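Local coordinates for protein MmeI (Methylophilus methylotrophus, PDB 5HR4) that is a restriction-modification enzyme that binds DNA and probably methylates the amino group of adenine with S-adenosyl-L-methionine as methyl donor, at residues Leu190-Phe195 against Thr231-Leu236; Phe198-Thr203 against Ser208-Tyr213. One frame throughout, in Å; residues are numbered along the deposited sequence.

Contact 1. Residues Leu190-Phe195 against Thr231-Leu236; sequences LVRLLF and TLFYVL
R192 is gripped through two of its guanidinium nitrogens, NE bonding to the carbonyl O of L261 and NH2 to that of E264, while NH1 comes to 3.4 Å from CD2 of F233. The pair is a cation-pi contact in a helix-helix interface of the helicase spacer domain, where helix 183-200 packs against helix 225-235 and the CA atoms of R192 and F233 stand 8.2 Å apart. The arginine chain passes across one face of the phenyl ring. Its CB starts the crossing 3.7 Å from F233 CZ; CD of R192 then lies over the middle of the ring, 4.0 Å from the centroid, in a CH-pi contact. The chain ends with NH1 above the CG-CD2 side. CG of R192 stands beside the backbone N (chi1 -78°) and the chain is extended from CG to NE, which carries the charged end past the ring centre. The cation is therefore off-centre, R192 CZ being 5.0 Å from the F233 centroid and 28° from the ring normal. Guanidinium and ring planes are 80° apart: an edge of the cation, not its flat face, meets the phenyl ring, and the bonds to L261 and E264 fix its rotation. Y189, one turn before L193, packs edge-to-face with F233, and F262 lies against the R192 side chain. The two carbonyls satisfy the NE and NH2 hydrogens of this buried arginine. From the following position in helix 183-200, L193 approaches the ring obliquely, placing CD2 4.4 Å from F233 CZ.

Contact 2. Residues Phe198-Thr203 against Ser208-Tyr213; sequences FAEDTT and SLFQEY. With CA (calcium ion), chain G.
A calcium site borders this contact, in which E200 and D201 meet the first turn of helix 209-217 across the loop that follows helix 183-200. S208 N donates a nearly straight hydrogen bond (167°) to the backbone O of E200, 2.9 Å long, arriving from above the carbonyl plane. The E200 side chain serves the next residues: CG sits between backbone N and carbonyl carbon (chi1 64°), and the extended remainder carries OE1 to the backbone N of Q211, which hydrogen-bonds to it. The modelled length of that bond is too short to be taken literally. OE1 also lies 3.0 Å from F210 N, but at a poor angle for a bond, and OE2 stands at the edge of the F210 ring, 4.0 Å from CD2. C283 packs on both E200 and F210. Were E200 replaced by an alanine, Q211 N would probably lose its acceptor and a gap would open beside F210 CB and C283.

D201 turns to the metal instead. Both OD1 and OD2 bind calcium at 2.4 Å, and Q158 OE1 with the backbone O atoms of C283 and L285 completes the protein ligands. A water, also 2.4 Å from calcium, reaches the second helix: it donates to Q211 OE1 (3.2 Å) and hydrogen-bonds with S208 OG, which makes no capping bond at its N-cap position. E215 OE2 holds Q211 NE2. The helix start thus joins the metal's second shell, and the N-H of Q211, with the positive end of the helix, would probably favour the ionised form of E200.

Contacts 1 and 2 lie 12 Å apart, centre to centre, on helix 183-200, and all four segments belong to the helicase spacer domain. Along the chain 190-195 and 198-203 come first, then 208-213 and 231-236, so the short loop of contact 2 is enclosed by the longer excursion that contact 1 brings back. F210 links them: its CZ lies 4.3 Å from L193 CD2, and L232 also packs on its ring. Helices 209-217 and 225-235 thereby both pack against helix 183-200. F195 and F198 of that same helix touch helix 416-440 of the methyltransferase domain, linking to it the spacer helix that leads into the calcium ligand D201.

Contact 1. Residues Leu190-Phe195 against Thr231-Leu236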
loop_
_atom_site.group_PDB
_atom_site.type_symbol
_atom_site.label_atom_id
_atom_site.label_comp_id
_atom_site.label_asym_id
_atom_site.label_seq_id
_atom_site.Cartn_x
_atom_site.Cartn_y
_atom_site.Cartn_z
ATOM N N LEU A 190 21.151 -9.035 17.549
ATOM C CA LEU A 190 20.960 -9.774 16.308
ATOM C C LEU A 190 21.583 -9.028 15.135
ATOM O O LEU A 190 22.331 -9.600 14.331
ATOM C CB LEU A 190 19.469 -10.005 16.082
ATOM C CG LEU A 190 19.149 -11.150 15.122
ATOM C CD1 LEU A 190 19.157 -12.508 15.844
ATOM C CD2 LEU A 190 17.830 -10.892 14.417
ATOM N N VAL A 191 21.305 -7.733 15.045
ATOM C CA VAL A 191 21.932 -6.896 14.035
ATOM C C VAL A 191 23.463 -6.915 14.157
ATOM O O VAL A 191 24.173 -6.845 13.149
ATOM C CB VAL A 191 21.327 -5.484 14.153
ATOM C CG1 VAL A 191 22.375 -4.442 14.539
ATOM C CG2 VAL A 191 20.534 -5.112 12.892
ATOM N N ARG A 192 24.005 -7.048 15.368
ATOM C CA ARG A 192 25.442 -7.286 15.487
ATOM C C ARG A 192 25.846 -8.614 14.845
ATOM O O ARG A 192 26.786 -8.659 14.040
ATOM C CB ARG A 192 25.873 -7.240 16.948
ATOM C CG ARG A 192 25.996 -5.826 17.506
ATOM C CD ARG A 192 26.022 -5.859 19.026
ATOM N NE ARG A 192 26.317 -4.552 19.593
ATOM C CZ ARG A 192 26.881 -4.370 20.782
ATOM N NH1 ARG A 192 27.215 -5.421 21.521
ATOM N NH2 ARG A 192 27.133 -3.142 21.221
ATOM N N LEU A 193 25.160 -9.711 15.196
ATOM C CA LEU A 193 25.431 -10.992 14.541
ATOM C C LEU A 193 25.361 -10.871 13.028
ATOM O O LEU A 193 26.153 -11.486 12.302
ATOM C CB LEU A 193 24.436 -12.043 15.009
ATOM C CG LEU A 193 24.539 -12.300 16.499
ATOM C CD1 LEU A 193 23.293 -13.055 16.923
ATOM C CD2 LEU A 193 25.779 -13.103 16.773
ATOM N N LEU A 194 24.396 -10.104 12.532
ATOM C CA LEU A 194 24.262 -9.950 11.095
ATOM C C LEU A 194 25.529 -9.361 10.505
ATOM O O LEU A 194 26.021 -9.821 9.466
ATOM C CB LEU A 194 23.066 -9.063 10.792
ATOM C CG LEU A 194 22.790 -8.862 9.318
ATOM C CD1 LEU A 194 22.511 -10.205 8.662
ATOM C CD2 LEU A 194 21.618 -7.912 9.186
ATOM N N PHE A 195 26.078 -8.347 11.164
ATOM C CA PHE A 195 27.324 -7.762 10.686
ATOM C C PHE A 195 28.441 -8.791 10.717
ATOM O O PHE A 195 29.252 -8.867 9.793
ATOM C CB PHE A 195 27.684 -6.539 11.520
ATOM C CG PHE A 195 29.037 -5.977 11.213
ATOM C CD1 PHE A 195 30.170 -6.502 11.804
ATOM C CD2 PHE A 195 29.171 -4.911 10.347
ATOM C CE1 PHE A 195 31.405 -5.999 11.528
ATOM C CE2 PHE A 195 30.412 -4.389 10.066
ATOM C CZ PHE A 195 31.535 -4.933 10.658
ATOM N N THR A 231 32.476 -11.399 24.828
ATOM C CA THR A 231 33.845 -10.888 24.728
ATOM C C THR A 231 34.166 -10.472 23.302
ATOM O O THR A 231 34.884 -9.487 23.082
ATOM C CB THR A 231 34.872 -11.926 25.197
ATOM O OG1 THR A 231 34.558 -12.381 26.517
ATOM C CG2 THR A 231 36.265 -11.313 25.222
ATOM N N LEU A 232 33.659 -11.219 22.320
ATOM C CA LEU A 232 33.843 -10.807 20.935
ATOM C C LEU A 232 33.282 -9.408 20.732
ATOM O O LEU A 232 33.976 -8.515 20.224
ATOM C CB LEU A 232 33.196 -11.812 19.988
ATOM C CG LEU A 232 33.204 -11.481 18.485
ATOM C CD1 LEU A 232 34.604 -11.251 17.880
ATOM C CD2 LEU A 232 32.489 -12.569 17.744
ATOM N N PHE A 233 32.051 -9.174 21.196
ATOM C CA PHE A 233 31.474 -7.838 21.078
ATOM C C PHE A 233 32.332 -6.794 21.764
ATOM O O PHE A 233 32.372 -5.641 21.320
ATOM C CB PHE A 233 30.069 -7.789 21.660
ATOM C CG PHE A 233 29.039 -8.500 20.834
ATOM C CD1 PHE A 233 29.310 -8.883 19.524
ATOM C CD2 PHE A 233 27.794 -8.765 21.360
ATOM C CE1 PHE A 233 28.350 -9.527 18.762
ATOM C CE2 PHE A 233 26.831 -9.407 20.602
ATOM C CZ PHE A 233 27.107 -9.783 19.302
ATOM N N TYR A 234 33.025 -7.160 22.842
ATOM C CA TYR A 234 33.882 -6.166 23.472
ATOM C C TYR A 234 35.145 -5.935 22.645
ATOM O O TYR A 234 35.568 -4.786 22.467
ATOM C CB TYR A 234 34.224 -6.557 24.917
ATOM C CG TYR A 234 35.439 -5.818 25.431
ATOM C CD1 TYR A 234 35.346 -4.513 25.924
ATOM C CD2 TYR A 234 36.701 -6.407 25.374
ATOM C CE1 TYR A 234 36.493 -3.831 26.362
ATOM C CE2 TYR A 234 37.834 -5.741 25.813
ATOM C CZ TYR A 234 37.730 -4.463 26.307
ATOM O OH TYR A 234 38.880 -3.835 26.727
ATOM N N VAL A 235 35.750 -7.006 22.110
ATOM C CA VAL A 235 36.958 -6.839 21.300
ATOM C C VAL A 235 36.680 -5.944 20.102
ATOM O O VAL A 235 37.388 -4.957 19.872
ATOM C CB VAL A 235 37.522 -8.195 20.843
ATOM C CG1 VAL A 235 38.591 -7.961 19.771
ATOM C CG2 VAL A 235 38.113 -8.945 22.006
ATOM N N LEU A 236 35.650 -6.276 19.313
ATOM C CA LEU A 236 35.302 -5.487 18.130
ATOM C C LEU A 236 35.091 -3.999 18.429
ATOM O O LEU A 236 34.968 -3.210 17.475
ATOM C CB LEU A 236 34.044 -6.048 17.481
ATOM C CG LEU A 236 34.112 -7.476 16.939
ATOM C CD1 LEU A 236 32.709 -7.963 16.622
ATOM C CD2 LEU A 236 34.993 -7.537 15.688
#

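Contact 2. Residues Phe198-Thr203 against Ser208-Tyr213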
loop_
_atom_site.group_PDB
_atom_site.type_symbol
_atom_site.label_atom_id
_atom_site.label_comp_id
_atom_site.label_asym_id
_atom_site.label_seq_id
_atom_site.Cartn_x
_atom_site.Cartn_y
_atom_site.Cartn_z
ATOM N N PHE A 198 28.090 -11.132 7.688
ATOM C CA PHE A 198 28.569 -10.473 6.481
ATOM C C PHE A 198 30.090 -10.315 6.495
ATOM O O PHE A 198 30.747 -10.444 5.451
ATOM C CB PHE A 198 27.879 -9.116 6.341
ATOM C CG PHE A 198 28.424 -8.267 5.232
ATOM C CD1 PHE A 198 27.998 -8.461 3.922
ATOM C CD2 PHE A 198 29.364 -7.272 5.493
ATOM C CE1 PHE A 198 28.483 -7.661 2.880
ATOM C CE2 PHE A 198 29.854 -6.474 4.472
ATOM C CZ PHE A 198 29.415 -6.670 3.153
ATOM N N ALA A 199 30.667 -10.053 7.672
ATOM C CA ALA A 199 32.071 -9.666 7.738
ATOM C C ALA A 199 33.002 -10.834 7.447
ATOM O O ALA A 199 34.054 -10.645 6.820
ATOM C CB ALA A 199 32.398 -9.058 9.101
ATOM N N GLU A 200 32.664 -12.044 7.903
ATOM C CA GLU A 200 33.594 -13.147 7.676
ATOM C C GLU A 200 33.591 -13.608 6.221
ATOM O O GLU A 200 34.557 -14.248 5.782
ATOM C CB GLU A 200 33.294 -14.323 8.603
ATOM C CG GLU A 200 31.956 -14.996 8.393
ATOM C CD GLU A 200 31.749 -16.126 9.406
ATOM O OE1 GLU A 200 32.779 -16.566 9.977
ATOM O OE2 GLU A 200 30.584 -16.572 9.625
ATOM N N ASP A 201 32.542 -13.274 5.470
ATOM C CA ASP A 201 32.394 -13.645 4.071
ATOM C C ASP A 201 32.918 -12.568 3.134
ATOM O O ASP A 201 32.798 -12.691 1.909
ATOM C CB ASP A 201 30.925 -13.934 3.771
ATOM C CG ASP A 201 30.500 -15.264 4.287
ATOM O OD1 ASP A 201 31.423 -16.043 4.630
ATOM O OD2 ASP A 201 29.273 -15.526 4.337
ATOM N N THR A 202 33.464 -11.514 3.688
ATOM C CA THR A 202 34.143 -10.469 2.960
ATOM C C THR A 202 35.531 -10.357 3.591
ATOM O O THR A 202 35.966 -11.241 4.350
ATOM C CB THR A 202 33.301 -9.192 3.019
ATOM O OG1 THR A 202 31.992 -9.482 2.490
ATOM C CG2 THR A 202 33.931 -8.100 2.181
ATOM N N THR A 203 36.230 -9.281 3.296
ATOM C CA THR A 203 37.576 -9.113 3.803
ATOM C C THR A 203 37.621 -8.312 5.094
ATOM O O THR A 203 38.698 -7.848 5.481
ATOM C CB THR A 203 38.425 -8.450 2.733
ATOM O OG1 THR A 203 37.733 -7.282 2.267
ATOM C CG2 THR A 203 38.609 -9.425 1.576
ATOM N N SER A 208 35.864 -16.466 7.107
ATOM C CA SER A 208 35.230 -17.440 7.992
ATOM C C SER A 208 35.748 -17.382 9.432
ATOM O O SER A 208 35.591 -18.346 10.185
ATOM C CB SER A 208 35.382 -18.859 7.433
ATOM O OG SER A 208 34.586 -19.023 6.269
ATOM N N LEU A 209 36.343 -16.265 9.852
ATOM C CA LEU A 209 36.956 -16.225 11.177
ATOM C C LEU A 209 35.913 -16.394 12.274
ATOM O O LEU A 209 36.139 -17.103 13.260
ATOM C CB LEU A 209 37.711 -14.919 11.360
ATOM C CG LEU A 209 38.748 -15.026 12.459
ATOM C CD1 LEU A 209 39.903 -15.870 11.972
ATOM C CD2 LEU A 209 39.199 -13.640 12.846
ATOM N N PHE A 210 34.754 -15.760 12.107
ATOM C CA PHE A 210 33.666 -15.934 13.055
ATOM C C PHE A 210 33.239 -17.389 13.132
ATOM O O PHE A 210 33.123 -17.954 14.225
ATOM C CB PHE A 210 32.486 -15.048 12.666
ATOM C CG PHE A 210 31.398 -15.032 13.677
ATOM C CD1 PHE A 210 31.698 -14.915 15.024
ATOM C CD2 PHE A 210 30.073 -15.130 13.291
ATOM C CE1 PHE A 210 30.704 -14.913 15.966
ATOM C CE2 PHE A 210 29.070 -15.115 14.227
ATOM C CZ PHE A 210 29.385 -15.003 15.567
ATOM N N GLN A 211 33.003 -18.018 11.978
ATOM C CA GLN A 211 32.547 -19.403 11.984
ATOM C C GLN A 211 33.593 -20.318 12.596
ATOM O O GLN A 211 33.266 -21.187 13.414
ATOM C CB GLN A 211 32.201 -19.876 10.569
ATOM C CG GLN A 211 31.766 -21.348 10.551
ATOM C CD GLN A 211 31.425 -21.856 9.169
ATOM O OE1 GLN A 211 30.986 -21.094 8.311
ATOM N NE2 GLN A 211 31.621 -23.154 8.945
ATOM N N GLU A 212 34.860 -20.134 12.224
ATOM C CA GLU A 212 35.897 -21.009 12.754
ATOM C C GLU A 212 35.991 -20.879 14.264
ATOM O O GLU A 212 36.121 -21.885 14.971
ATOM C CB GLU A 212 37.239 -20.705 12.093
ATOM C CG GLU A 212 37.307 -21.145 10.627
ATOM C CD GLU A 212 38.390 -20.419 9.825
ATOM O OE1 GLU A 212 39.403 -19.977 10.429
ATOM O OE2 GLU A 212 38.211 -20.288 8.586
ATOM N N TYR A 213 35.892 -19.652 14.781
ATOM C CA TYR A 213 35.984 -19.461 16.225
ATOM C C TYR A 213 34.883 -20.238 16.933
ATOM O O TYR A 213 35.150 -21.037 17.839
ATOM C CB TYR A 213 35.919 -17.971 16.575
ATOM C CG TYR A 213 36.140 -17.710 18.047
ATOM C CD1 TYR A 213 37.391 -17.335 18.535
ATOM C CD2 TYR A 213 35.099 -17.855 18.960
ATOM C CE1 TYR A 213 37.585 -17.109 19.895
ATOM C CE2 TYR A 213 35.285 -17.639 20.302
ATOM C CZ TYR A 213 36.521 -17.269 20.772
ATOM O OH TYR A 213 36.674 -17.051 22.127
HETATM CA CA CA G . 29.787 -17.672 5.368
HETATM O O HOH W 1 31.583 -18.387 6.800
#